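PDB 3IL0: aminopeptidase P; XAA-pro aminopeptidase from Streptococcus thermophilus, which probably acts as a metal-dependent aminopeptidase that removes N-terminal residues preceding proline, this chain being its N-terminal creatinase/prolidase-type domain. Local coordinates for residues A22-G27 and F102-A107; V44-N49 and H68-I73; F53-D56 and I62-Q65; D77-I82 and A110-Y115. All blocks are in the same frame, centred on the assembly; numbering follows the deposited sequence.

Contact 1: A22-G27 and F102-A107; sequences ALLVTG and FAYYQA
The methyl groups of Leu-24 and Thr-26 converge on the phenol oxygen of Tyr-104, with Leu-24 CD2 at 3.5 Å and Thr-26 CG2 at 3.7 Å from Tyr-104 OH. Both partners of the oxygen are carbons, so these are van der Waals contacts; no hydrogen bond crosses between the segments. Leu-24 CD2 sits at the ring edge, near its plane, and is also 4.1 Å from Tyr-104 CE2, whereas the threonine methyl approaches obliquely. The backbones stay well apart, as the 11.1 Å between Thr-26 CA and Tyr-104 CA indicates, and the side chains bridge the interval by coming from opposite directions. On the helix, CG of Tyr-104 is trans to the backbone N (chi1 -177°), which extends the ring toward the strand. The setting is the alpha/beta domain of the creatinase/prolidase type: strand 22-25 lies inside its mixed sheet, and helix 102-111 makes the crossover between the parallel neighbours 93-97 and 116-120. Strand 22-25 is held from both flanks, Leu-24 bonding through its backbone to Gly-95 and Val-25 to Val-44. Helix 78-88 adds the next layer, for its Leu-79 touches both Leu-24 and Tyr-104, and its Ile-82 touches Leu-24. At the start of helix 102-111, the backbone N of Tyr-104 is hydrogen-bonded to Ser-101 OG.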
# COMPACT_ATOMS: atom_id res chain seq x y z
N ALA A 22 2.48 1.80 -8.42
CA ALA A 22 2.09 1.65 -7.02
C ALA A 22 1.24 0.38 -6.77
O ALA A 22 0.65 -0.17 -7.68
CB ALA A 22 1.30 2.93 -6.61
N LEU A 23 1.20 -0.05 -5.53
CA LEU A 23 0.34 -1.09 -5.07
C LEU A 23 -0.29 -0.66 -3.77
O LEU A 23 0.39 -0.24 -2.82
CB LEU A 23 1.09 -2.40 -4.88
CG LEU A 23 0.19 -3.64 -4.67
CD1 LEU A 23 -0.67 -4.00 -5.91
CD2 LEU A 23 1.05 -4.78 -4.21
N LEU A 24 -1.61 -0.74 -3.75
CA LEU A 24 -2.34 -0.56 -2.55
C LEU A 24 -2.36 -1.96 -1.87
O LEU A 24 -2.75 -2.94 -2.48
CB LEU A 24 -3.73 -0.11 -2.94
CG LEU A 24 -4.75 -0.00 -1.83
CD1 LEU A 24 -4.44 1.29 -1.10
CD2 LEU A 24 -6.22 -0.02 -2.33
N VAL A 25 -1.98 -2.01 -0.59
CA VAL A 25 -1.94 -3.22 0.22
C VAL A 25 -2.89 -3.04 1.41
O VAL A 25 -2.68 -2.18 2.25
CB VAL A 25 -0.49 -3.50 0.73
CG1 VAL A 25 -0.45 -4.73 1.57
CG2 VAL A 25 0.48 -3.58 -0.47
N THR A 26 -3.96 -3.82 1.42
CA THR A 26 -4.95 -3.92 2.47
C THR A 26 -4.79 -5.37 2.95
O THR A 26 -4.22 -6.24 2.23
CB THR A 26 -6.35 -3.71 1.88
OG1 THR A 26 -6.47 -4.47 0.65
CG2 THR A 26 -6.54 -2.26 1.48
N GLY A 27 -5.25 -5.66 4.16
CA GLY A 27 -5.08 -7.03 4.72
C GLY A 27 -4.01 -6.96 5.78
O GLY A 27 -2.86 -6.62 5.46
N PHE A 102 -15.99 -6.47 -5.00
CA PHE A 102 -16.33 -5.65 -6.12
C PHE A 102 -16.86 -4.28 -5.63
O PHE A 102 -16.54 -3.27 -6.20
CB PHE A 102 -17.36 -6.38 -7.01
CG PHE A 102 -17.76 -5.59 -8.21
CD1 PHE A 102 -16.92 -5.52 -9.33
CD2 PHE A 102 -18.91 -4.77 -8.17
CE1 PHE A 102 -17.25 -4.73 -10.41
CE2 PHE A 102 -19.25 -3.95 -9.28
CZ PHE A 102 -18.45 -3.95 -10.40
N ALA A 103 -17.62 -4.26 -4.53
CA ALA A 103 -18.01 -2.98 -3.91
C ALA A 103 -16.78 -2.11 -3.57
O ALA A 103 -16.69 -0.94 -3.91
CB ALA A 103 -18.85 -3.25 -2.67
N TYR A 104 -15.76 -2.72 -2.97
CA TYR A 104 -14.55 -1.98 -2.66
C TYR A 104 -13.89 -1.49 -3.94
O TYR A 104 -13.44 -0.37 -4.03
CB TYR A 104 -13.61 -2.86 -1.83
CG TYR A 104 -12.36 -2.16 -1.41
CD1 TYR A 104 -12.35 -1.39 -0.27
CD2 TYR A 104 -11.20 -2.24 -2.17
CE1 TYR A 104 -11.20 -0.68 0.13
CE2 TYR A 104 -10.02 -1.55 -1.78
CZ TYR A 104 -10.04 -0.79 -0.61
OH TYR A 104 -8.95 -0.08 -0.19
N TYR A 105 -13.79 -2.33 -4.95
CA TYR A 105 -13.28 -1.83 -6.26
C TYR A 105 -14.10 -0.65 -6.76
O TYR A 105 -13.54 0.25 -7.30
CB TYR A 105 -13.34 -2.92 -7.29
CG TYR A 105 -13.14 -2.46 -8.68
CD1 TYR A 105 -11.90 -2.16 -9.11
CD2 TYR A 105 -14.19 -2.41 -9.59
CE1 TYR A 105 -11.66 -1.78 -10.39
CE2 TYR A 105 -13.97 -2.01 -10.89
CZ TYR A 105 -12.69 -1.69 -11.27
OH TYR A 105 -12.36 -1.28 -12.53
N GLN A 106 -15.42 -0.65 -6.59
CA GLN A 106 -16.25 0.50 -7.02
C GLN A 106 -15.83 1.74 -6.27
O GLN A 106 -15.70 2.75 -6.90
CB GLN A 106 -17.76 0.31 -6.88
CG GLN A 106 -18.30 -0.75 -7.79
CD GLN A 106 -19.82 -0.89 -7.77
OE1 GLN A 106 -20.41 -1.40 -6.81
NE2 GLN A 106 -20.45 -0.51 -8.88
N ALA A 107 -15.56 1.67 -4.97
CA ALA A 107 -14.97 2.84 -4.25
C ALA A 107 -13.65 3.32 -4.83
O ALA A 107 -13.48 4.49 -5.01
CB ALA A 107 -14.82 2.57 -2.79

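Contact 2: V44-N49 and H68-I73; sequences VFITKN and HGFDII
The Phe-70 ring meets Val-44 at its edge: Val-44 CG1 lies in the ring plane, 3.7 Å from Phe-70 CE1. The end of Ile-46 takes up an oblique position beside the same ring, with Ile-46 CD1 3.9 Å from Phe-70 CZ. The side chains of Val-44 and Ile-46 each cross that of Phe-70 at about a right angle. The contact belongs to the mixed sheet of the creatinase/prolidase N-terminal domain, in which strand 51-55 runs between strands 42-47 and 71-74. Phe-70, just ahead of the edge strand 71-74, therefore reaches past that intervening strand, touching Arg-51 and Phe-53 on the way; its CA is 9.0 Å from Val-44 CA. Val-44 offers both methyls, Val-44 CG2 being 4.1 Å from Phe-70 CE1. Ile-46 gets there by a different route: its CG1 branch is trans to the carbonyl carbon (chi1 -61°), and the extended chain beyond it delivers CD1 to within van der Waals distance of CZ. With no hydrogen bond across the segments, the association is wholly apolar, and all three touching residues are buried. Helices 7-18 and 28-35 also reach the ring, through Leu-8 and Thr-35. Farther along segment 44-49, Thr-47 forms an ST turn: Asn-49 N donates to Thr-47 OG1 at 3.0 Å, with a bent N-H...O angle of 136°.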
# COMPACT_ATOMS: atom_id res chain seq x y z
N VAL A 44 -1.41 0.33 3.48
CA VAL A 44 -0.07 0.56 2.95
C VAL A 44 -0.17 0.92 1.48
O VAL A 44 -1.03 0.39 0.74
CB VAL A 44 0.79 -0.68 3.18
CG1 VAL A 44 2.06 -0.70 2.30
CG2 VAL A 44 1.08 -0.76 4.65
N PHE A 45 0.69 1.82 1.05
CA PHE A 45 0.71 2.21 -0.31
C PHE A 45 2.18 2.40 -0.67
O PHE A 45 2.79 3.32 -0.19
CB PHE A 45 -0.10 3.51 -0.51
CG PHE A 45 -0.26 3.92 -1.96
CD1 PHE A 45 -1.16 3.29 -2.77
CD2 PHE A 45 0.51 4.93 -2.50
CE1 PHE A 45 -1.31 3.66 -4.11
CE2 PHE A 45 0.38 5.34 -3.87
CZ PHE A 45 -0.54 4.70 -4.65
N ILE A 46 2.70 1.53 -1.54
CA ILE A 46 4.12 1.51 -1.94
C ILE A 46 4.25 1.85 -3.43
O ILE A 46 3.53 1.29 -4.29
CB ILE A 46 4.81 0.12 -1.62
CG1 ILE A 46 4.78 -0.15 -0.12
CG2 ILE A 46 6.31 0.07 -2.07
CD1 ILE A 46 5.32 -1.53 0.27
N THR A 47 5.16 2.79 -3.71
CA THR A 47 5.56 3.17 -5.07
C THR A 47 7.09 2.82 -5.31
O THR A 47 7.80 2.34 -4.41
CB THR A 47 5.30 4.70 -5.26
OG1 THR A 47 6.36 5.44 -4.63
CG2 THR A 47 3.94 5.08 -4.59
N LYS A 48 7.59 3.07 -6.52
CA LYS A 48 9.00 2.94 -6.76
C LYS A 48 9.81 3.86 -5.84
O LYS A 48 10.94 3.52 -5.52
CB LYS A 48 9.32 3.19 -8.20
CG LYS A 48 8.96 1.95 -9.03
CD LYS A 48 9.33 2.07 -10.46
CE LYS A 48 8.54 1.09 -11.32
NZ LYS A 48 7.22 1.73 -11.59
N ASN A 49 9.21 4.97 -5.38
CA ASN A 49 9.90 5.86 -4.51
C ASN A 49 9.42 6.04 -3.11
O ASN A 49 10.22 6.49 -2.36
CB ASN A 49 10.14 7.15 -5.25
CG ASN A 49 11.12 6.93 -6.38
OD1 ASN A 49 12.21 6.34 -6.13
ND2 ASN A 49 10.73 7.23 -7.60
N HIS A 68 9.46 0.48 10.58
CA HIS A 68 10.64 1.11 10.00
C HIS A 68 10.61 1.05 8.48
O HIS A 68 10.05 0.13 7.93
CB HIS A 68 11.92 0.45 10.56
CG HIS A 68 11.97 0.41 12.06
ND1 HIS A 68 12.54 1.42 12.82
CD2 HIS A 68 11.50 -0.50 12.94
CE1 HIS A 68 12.42 1.12 14.10
NE2 HIS A 68 11.80 -0.04 14.21
N GLY A 69 11.21 2.04 7.81
CA GLY A 69 11.22 2.16 6.32
C GLY A 69 9.98 2.80 5.66
O GLY A 69 9.84 2.83 4.44
N PHE A 70 9.09 3.31 6.50
CA PHE A 70 7.77 3.73 6.09
C PHE A 70 7.47 5.09 6.62
O PHE A 70 7.66 5.41 7.80
CB PHE A 70 6.69 2.80 6.62
CG PHE A 70 6.40 1.67 5.71
CD1 PHE A 70 5.20 1.60 5.04
CD2 PHE A 70 7.34 0.68 5.49
CE1 PHE A 70 4.94 0.56 4.18
CE2 PHE A 70 7.06 -0.39 4.62
CZ PHE A 70 5.86 -0.43 3.97
N ASP A 71 6.96 5.88 5.72
CA ASP A 71 6.60 7.19 6.01
C ASP A 71 5.20 7.10 6.57
O ASP A 71 4.29 6.74 5.85
CB ASP A 71 6.68 7.93 4.70
CG ASP A 71 6.41 9.32 4.87
OD1 ASP A 71 5.39 9.59 5.54
OD2 ASP A 71 7.20 10.14 4.37
N ILE A 72 5.05 7.35 7.87
CA ILE A 72 3.77 7.17 8.60
C ILE A 72 2.88 8.39 8.38
O ILE A 72 3.34 9.52 8.53
CB ILE A 72 3.95 6.98 10.15
CG1 ILE A 72 5.20 6.17 10.51
CG2 ILE A 72 2.69 6.39 10.79
CD1 ILE A 72 5.30 4.77 9.98
N ILE A 73 1.61 8.18 8.01
CA ILE A 73 0.67 9.26 7.72
C ILE A 73 -0.52 9.10 8.63
O ILE A 73 -1.24 8.09 8.62
CB ILE A 73 0.18 9.27 6.23
CG1 ILE A 73 1.33 9.13 5.23
CG2 ILE A 73 -0.59 10.54 5.94
CD1 ILE A 73 2.36 10.24 5.25

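Contact 3: F53-D56 and I62-Q65; sequences FLTD and IAKQ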
# COMPACT_ATOMS: atom_id res chain seq x y z
N PHE A 53 2.51 4.35 5.20
CA PHE A 53 1.73 3.57 6.16
C PHE A 53 0.67 4.51 6.68
O PHE A 53 1.01 5.57 7.21
CB PHE A 53 2.64 3.07 7.31
CG PHE A 53 1.90 2.27 8.35
CD1 PHE A 53 1.95 0.88 8.34
CD2 PHE A 53 1.16 2.91 9.35
CE1 PHE A 53 1.27 0.14 9.30
CE2 PHE A 53 0.46 2.19 10.28
CZ PHE A 53 0.53 0.79 10.28
N LEU A 54 -0.59 4.14 6.56
CA LEU A 54 -1.63 5.09 6.90
C LEU A 54 -2.50 4.53 8.02
O LEU A 54 -3.08 3.45 7.89
CB LEU A 54 -2.47 5.48 5.65
CG LEU A 54 -1.71 6.06 4.44
CD1 LEU A 54 -1.58 5.04 3.33
CD2 LEU A 54 -2.38 7.28 3.90
N THR A 55 -2.62 5.31 9.10
CA THR A 55 -3.51 4.95 10.20
C THR A 55 -4.14 6.17 10.93
O THR A 55 -3.78 7.33 10.70
CB THR A 55 -2.76 4.02 11.16
OG1 THR A 55 -3.68 3.45 12.09
CG2 THR A 55 -1.65 4.76 11.88
N ASP A 56 -5.11 5.88 11.79
CA ASP A 56 -5.78 6.88 12.66
C ASP A 56 -4.91 7.40 13.84
O ASP A 56 -3.76 6.95 14.04
CB ASP A 56 -7.08 6.31 13.24
CG ASP A 56 -6.83 5.11 14.14
OD1 ASP A 56 -5.82 5.12 14.91
OD2 ASP A 56 -7.63 4.14 14.08
N ILE A 62 2.21 4.04 18.48
CA ILE A 62 2.47 2.61 18.22
C ILE A 62 3.26 2.45 16.91
O ILE A 62 4.45 2.06 16.93
CB ILE A 62 1.16 1.78 18.03
CG1 ILE A 62 0.34 1.70 19.32
CG2 ILE A 62 1.48 0.39 17.46
CD1 ILE A 62 -0.88 2.59 19.34
N ALA A 63 2.59 2.79 15.80
CA ALA A 63 3.14 2.62 14.46
C ALA A 63 4.39 3.46 14.29
O ALA A 63 5.38 2.99 13.70
CB ALA A 63 2.09 2.98 13.41
N LYS A 64 4.38 4.69 14.81
CA LYS A 64 5.52 5.58 14.63
C LYS A 64 6.75 4.97 15.27
O LYS A 64 7.86 5.20 14.81
CB LYS A 64 5.28 7.00 15.15
CG LYS A 64 6.18 8.03 14.46
CD LYS A 64 5.43 9.29 14.03
CE LYS A 64 6.18 9.98 12.88
NZ LYS A 64 5.63 11.32 12.48
N GLN A 65 6.56 4.15 16.31
CA GLN A 65 7.69 3.48 16.94
C GLN A 65 8.01 2.11 16.35
O GLN A 65 9.17 1.84 16.02
CB GLN A 65 7.52 3.43 18.45
CG GLN A 65 8.16 4.65 19.10
CD GLN A 65 7.76 4.82 20.53
OE1 GLN A 65 6.70 4.38 20.95
NE2 GLN A 65 8.62 5.48 21.31
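In the beta-alpha-beta unit made of strand 51-55, helix 60-66 and strand 71-74, Phe-53 of the first strand meets Ala-63 of the helix. The methyl carbon Ala-63 CB is 3.6 Å from Phe-53 CE2 and 4.1 Å from Phe-53 CZ; it approaches the ring obliquely, nearest to CE2. The CG of Phe-53 stands trans to its backbone N (chi1 179°), carrying the ring outward from the strand toward the helix. Thr-55, two residues on, directs its CB the same way; its methyl lies in the Phe-53 ring plane, at the edge, and Thr-55 CG2 is 4.4 Å from Ala-63 CB. The hydroxyl is engaged elsewhere, in a hydrogen bond from Thr-55 OG1 to Asn-41 O. Thr-55 CA and Ala-63 CA are 8.2 Å apart, consistent with the small side chain of Ala-63. Phe-37 packs edge-to-face with Phe-53. In the connection to the helix, Asp-56 bonds to Tyr-59 N and forms a salt bridge with Arg-58. Strand 51-55, helix 60-66 and the parallel neighbour strand 71-74 form a beta-alpha-beta crossover, with the helix packed on the sheet here through Ala-63.

Contact 4: D77-I82 and A110-Y115; sequences DPLKDI and AIFEGY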
# COMPACT_ATOMS: atom_id res chain seq x y z
N ASP A 77 -9.06 9.13 6.41
CA ASP A 77 -9.46 8.60 5.07
C ASP A 77 -8.26 8.26 4.21
O ASP A 77 -7.76 9.09 3.44
CB ASP A 77 -10.37 9.53 4.27
CG ASP A 77 -11.16 8.76 3.19
OD1 ASP A 77 -10.78 7.59 2.80
OD2 ASP A 77 -12.18 9.34 2.77
N PRO A 78 -7.80 7.01 4.34
CA PRO A 78 -6.51 6.75 3.76
C PRO A 78 -6.50 6.82 2.22
O PRO A 78 -5.48 7.25 1.67
CB PRO A 78 -6.11 5.38 4.33
CG PRO A 78 -7.37 4.86 5.04
CD PRO A 78 -8.17 6.03 5.38
N LEU A 79 -7.60 6.43 1.56
CA LEU A 79 -7.64 6.46 0.09
C LEU A 79 -7.62 7.95 -0.41
O LEU A 79 -7.00 8.27 -1.40
CB LEU A 79 -8.83 5.67 -0.50
CG LEU A 79 -8.81 4.15 -0.23
CD1 LEU A 79 -10.15 3.49 -0.48
CD2 LEU A 79 -7.74 3.46 -1.04
N LYS A 80 -8.31 8.83 0.32
CA LYS A 80 -8.26 10.28 0.06
C LYS A 80 -6.84 10.75 0.20
O LYS A 80 -6.35 11.49 -0.65
CB LYS A 80 -9.14 11.03 1.04
CG LYS A 80 -9.79 12.28 0.43
CD LYS A 80 -10.67 13.09 1.45
CE LYS A 80 -9.81 13.92 2.47
NZ LYS A 80 -8.69 14.69 1.81
N ASP A 81 -6.15 10.32 1.25
CA ASP A 81 -4.77 10.78 1.40
C ASP A 81 -3.83 10.22 0.33
O ASP A 81 -2.93 10.94 -0.09
CB ASP A 81 -4.24 10.51 2.82
CG ASP A 81 -4.93 11.40 3.87
OD1 ASP A 81 -4.92 12.64 3.64
OD2 ASP A 81 -5.53 10.88 4.86
N ILE A 82 -4.03 8.98 -0.12
CA ILE A 82 -3.17 8.38 -1.15
C ILE A 82 -3.26 9.14 -2.51
O ILE A 82 -2.26 9.28 -3.23
CB ILE A 82 -3.54 6.91 -1.39
CG1 ILE A 82 -3.10 6.06 -0.20
CG2 ILE A 82 -2.89 6.36 -2.67
CD1 ILE A 82 -3.71 4.65 -0.21
N ALA A 110 -14.13 5.31 -8.04
CA ALA A 110 -14.56 6.68 -7.81
C ALA A 110 -13.35 7.52 -7.33
O ALA A 110 -12.97 8.54 -7.95
CB ALA A 110 -15.75 6.72 -6.81
N ILE A 111 -12.65 7.07 -6.30
CA ILE A 111 -11.59 7.86 -5.76
C ILE A 111 -10.47 8.09 -6.74
O ILE A 111 -9.82 9.13 -6.69
CB ILE A 111 -11.07 7.21 -4.54
CG1 ILE A 111 -12.16 7.31 -3.47
CG2 ILE A 111 -9.78 7.87 -4.12
CD1 ILE A 111 -11.85 6.70 -2.17
N PHE A 112 -10.19 7.11 -7.59
CA PHE A 112 -9.06 7.16 -8.47
C PHE A 112 -9.50 7.35 -9.89
O PHE A 112 -8.81 7.03 -10.82
CB PHE A 112 -8.15 5.94 -8.32
CG PHE A 112 -7.46 5.83 -6.98
CD1 PHE A 112 -6.26 6.49 -6.74
CD2 PHE A 112 -7.99 5.08 -5.97
CE1 PHE A 112 -5.63 6.42 -5.50
CE2 PHE A 112 -7.40 5.00 -4.76
CZ PHE A 112 -6.21 5.68 -4.51
N GLU A 113 -10.64 7.98 -10.08
CA GLU A 113 -11.14 8.21 -11.44
C GLU A 113 -10.07 8.94 -12.25
O GLU A 113 -9.46 9.86 -11.75
CB GLU A 113 -12.42 9.04 -11.36
CG GLU A 113 -13.45 8.69 -12.37
CD GLU A 113 -14.77 9.44 -12.13
OE1 GLU A 113 -15.82 8.77 -11.85
OE2 GLU A 113 -14.74 10.71 -12.21
N GLY A 114 -9.80 8.49 -13.46
CA GLY A 114 -8.75 9.08 -14.28
C GLY A 114 -7.40 8.40 -14.24
O GLY A 114 -6.51 8.76 -15.03
N TYR A 115 -7.22 7.45 -13.31
CA TYR A 115 -6.02 6.63 -13.26
C TYR A 115 -6.34 5.19 -13.68
O TYR A 115 -7.46 4.81 -13.76
CB TYR A 115 -5.45 6.62 -11.83
CG TYR A 115 -5.22 8.00 -11.31
CD1 TYR A 115 -4.04 8.65 -11.58
CD2 TYR A 115 -6.21 8.69 -10.60
CE1 TYR A 115 -3.82 9.93 -11.14
CE2 TYR A 115 -6.00 10.00 -10.19
CZ TYR A 115 -4.79 10.60 -10.46
OH TYR A 115 -4.49 11.89 -10.04
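Ile-111, the final residue of helix 102-111, meets Leu-79 through its terminal methyl: Ile-111 CD1 is 3.6 Å from Leu-79 CB, and the two side chains cross at about a right angle. The CD1 reaches across because CG1 is trans to the carbonyl carbon (chi1 -69°) and the chain is extended beyond it. The other branch turns toward the next residue, placing Ile-111 CG2 over one face of the Phe-112 ring, offset toward the rim. Phe-112 is the first residue to leave helical geometry, yet its ring comes back to helix 78-88. Phe-112 CZ is 3.9 Å from Ile-82 CG2, which lies in the ring plane at the edge, and Phe-112 CE2 is 4.0 Å from Leu-79 CD2, also near that plane. Within the alpha/beta fold this is helix-to-helix packing: the end of helix 102-111 is set against the start of helix 78-88, whose N-cap is Asp-77, and Ile-82 continues the apolar layer down to Phe-45 of the sheet. After Phe-112 the chain makes a type II beta turn, closed by the hydrogen bond from Tyr-115 N to Phe-112 O (3.0 Å). Gly-114 fills its third position with a positive phi of 96°. Tyr-115 then packs farther along helix 78-88, on Val-86 and Glu-87.

All four contacts lie in one N-terminal domain; contacts 1 and 3 each use one strand of its mixed sheet and contact 2 uses two. Contacts 1 and 4 share helix 102-111, their centres about 10 Å apart, and their segments alternate along the chain. Contacts 2 and 3, whose centres are about 11 Å apart, are linked by strand pairing: Ile-73 N probably bonds to Phe-53 O at 2.8 Å. Contact 3 falls between the segments of contact 2, which in turn falls between those of contact 1. Contacts 1 and 3, about 20 Å apart between centres, do not touch. Neighbouring strands 22-25 and 42-47 join contacts 1 and 2, so one sheet runs through contacts 1, 2 and 3, with contact 4 packed against it.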